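PDB 3BNW: riboflavin kinase, putative, which probably phosphorylates riboflavin with ATP to give FMN, the one-step route to this flavin cofactor. Local coordinates for residues A[64-69]-A[75-80]. Residues are numbered along the deposited sequence; the frame is centred on the assembly and turned at random.
Sequences GTVSQV and ESFGPY
An antiparallel strand pair with a beta bulge joins 64-69 to 75-80, Val66 facing Phe77 and Gly64 facing Tyr80, in the curled antiparallel sheet of the flavokinase fold. Val66 N donates to Phe77 O at 3.0 Å, the donor lying 32° out of the Phe77 carbonyl plane, whereas Phe77 N meets Val66 O more nearly head-on at 2.7 Å. Beyond them Tyr80 N donates a hydrogen bond to Gly64 O at 2.8 Å, and Gly64 N returns one to Tyr80 O. Between these two pairs 75-80 fits one extra residue: Gly78 and the cis-linked Pro79 together lie opposite Thr65, whose CG2 rests 3.7 Å from Pro79 CA. That same Pro79 CA also turns a C-H toward Gly64 O. The Tyr80 ring folds back so that one face lies over Gly78 CA, and His105 stacks on this ring. With CG beside its own backbone N (chi1 -56°), the Phe77 ring presents its edge to Val66 O, 3.5 Å from CD2, and Val69 CG2 meets CE2 at 4.0 Å; Trp109 packs edge-to-face with the Phe77 ring. On the face opposite Val66 and Phe77, Ser67 OG and Ser76 OG share a hydrogen bond of 3.0 Å. Toward the connecting turn a water accepts from Val69 N and donates to Glu75 O. The bulge thus keeps both backbone pairs bonded despite a one-residue register shift, while side-chain hydroxyls and water join the strands near the turn.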
loop_
_atom_site.group_PDB
_atom_site.type_symbol
_atom_site.label_atom_id
_atom_site.label_comp_id
_atom_site.label_asym_id
_atom_site.label_seq_id
_atom_site.Cartn_x
_atom_site.Cartn_y
_atom_site.Cartn_z
ATOM N N GLY A 64 6.514 -0.308 -2.478
ATOM C CA GLY A 64 6.384 1.058 -1.984
ATOM C C GLY A 64 7.693 1.646 -1.511
ATOM O O GLY A 64 8.658 0.924 -1.270
ATOM N N THR A 65 7.720 2.966 -1.378
ATOM C CA THR A 65 8.885 3.665 -0.836
ATOM C C THR A 65 8.425 4.754 0.129
ATOM O O THR A 65 7.276 5.208 0.064
ATOM C CB THR A 65 9.751 4.303 -1.961
ATOM O OG1 THR A 65 9.015 5.345 -2.614
ATOM C CG2 THR A 65 10.158 3.252 -2.992
ATOM N N VAL A 66 9.326 5.161 1.018
ATOM C CA VAL A 66 9.059 6.225 1.981
ATOM C C VAL A 66 10.157 7.279 1.861
ATOM O O VAL A 66 11.339 6.948 1.782
ATOM C CB VAL A 66 8.966 5.669 3.429
ATOM C CG1 VAL A 66 8.891 6.795 4.448
ATOM C CG2 VAL A 66 7.758 4.772 3.557
ATOM N N SER A 67 9.745 8.544 1.829
ATOM C CA SER A 67 10.636 9.658 1.518
ATOM C C SER A 67 10.206 10.916 2.259
ATOM O O SER A 67 9.063 11.022 2.708
ATOM C CB SER A 67 10.628 9.946 0.011
ATOM O OG SER A 67 11.213 8.889 -0.733
ATOM N N GLN A 68 11.137 11.862 2.371
ATOM C CA GLN A 68 10.893 13.152 3.019
ATOM C C GLN A 68 10.318 12.987 4.435
ATOM O O GLN A 68 9.328 13.622 4.808
ATOM C CB GLN A 68 9.992 14.028 2.135
ATOM C CG GLN A 68 10.668 14.464 0.837
ATOM C CD GLN A 68 9.777 15.331 -0.037
ATOM O OE1 GLN A 68 8.587 15.051 -0.206
ATOM N NE2 GLN A 68 10.354 16.384 -0.608
ATOM N N VAL A 69 10.959 12.124 5.218
ATOM C CA VAL A 69 10.540 11.872 6.590
ATOM C C VAL A 69 11.030 13.030 7.460
ATOM O O VAL A 69 12.219 13.341 7.442
ATOM C CB VAL A 69 11.109 10.544 7.123
ATOM C CG1 VAL A 69 10.649 10.298 8.558
ATOM C CG2 VAL A 69 10.693 9.389 6.218
ATOM N N GLU A 75 16.861 11.603 3.273
ATOM C CA GLU A 75 16.985 10.171 2.973
ATOM C C GLU A 75 15.782 9.625 2.200
ATOM O O GLU A 75 14.747 10.291 2.082
ATOM C CB GLU A 75 17.180 9.385 4.277
ATOM C CG GLU A 75 18.064 8.147 4.158
ATOM C CD GLU A 75 18.823 7.848 5.445
ATOM O OE1 GLU A 75 18.219 7.932 6.539
ATOM O OE2 GLU A 75 20.032 7.534 5.368
ATOM N N SER A 76 15.941 8.415 1.659
ATOM C CA SER A 76 14.854 7.699 0.979
ATOM C C SER A 76 14.904 6.215 1.333
ATOM O O SER A 76 15.974 5.611 1.344
ATOM C CB SER A 76 14.943 7.873 -0.539
ATOM O OG SER A 76 13.782 7.352 -1.180
ATOM N N PHE A 77 13.741 5.633 1.615
ATOM C CA PHE A 77 13.655 4.249 2.073
ATOM C C PHE A 77 12.896 3.391 1.068
ATOM O O PHE A 77 11.926 3.846 0.465
ATOM C CB PHE A 77 12.986 4.194 3.450
ATOM C CG PHE A 77 13.675 5.041 4.488
ATOM C CD1 PHE A 77 14.651 4.496 5.313
ATOM C CD2 PHE A 77 13.356 6.385 4.631
ATOM C CE1 PHE A 77 15.292 5.275 6.272
ATOM C CE2 PHE A 77 13.990 7.171 5.585
ATOM C CZ PHE A 77 14.960 6.614 6.409
ATOM N N GLY A 78 13.360 2.155 0.886
ATOM C CA GLY A 78 12.733 1.204 -0.029
ATOM C C GLY A 78 13.529 0.990 -1.305
ATOM O O GLY A 78 14.696 1.374 -1.380
ATOM N N PRO A 79 12.904 0.376 -2.326
ATOM C CA PRO A 79 11.513 -0.092 -2.360
ATOM C C PRO A 79 11.275 -1.327 -1.480
ATOM O O PRO A 79 12.099 -2.243 -1.459
ATOM C CB PRO A 79 11.305 -0.439 -3.837
ATOM C CG PRO A 79 12.654 -0.833 -4.303
ATOM C CD PRO A 79 13.601 0.083 -3.590
ATOM N N TYR A 80 10.161 -1.336 -0.754
ATOM C CA TYR A 80 9.802 -2.476 0.093
ATOM C C TYR A 80 8.496 -3.116 -0.368
ATOM O O TYR A 80 7.653 -2.445 -0.960
ATOM C CB TYR A 80 9.647 -2.040 1.550
ATOM C CG TYR A 80 10.864 -1.373 2.140
ATOM C CD1 TYR A 80 12.074 -2.054 2.245
ATOM C CD2 TYR A 80 10.804 -0.063 2.616
ATOM C CE1 TYR A 80 13.202 -1.439 2.796
ATOM C CE2 TYR A 80 11.924 0.555 3.172
ATOM C CZ TYR A 80 13.115 -0.136 3.255
ATOM O OH TYR A 80 14.224 0.474 3.800
HETATM O O HOH W 1 13.451 10.529 4.600
#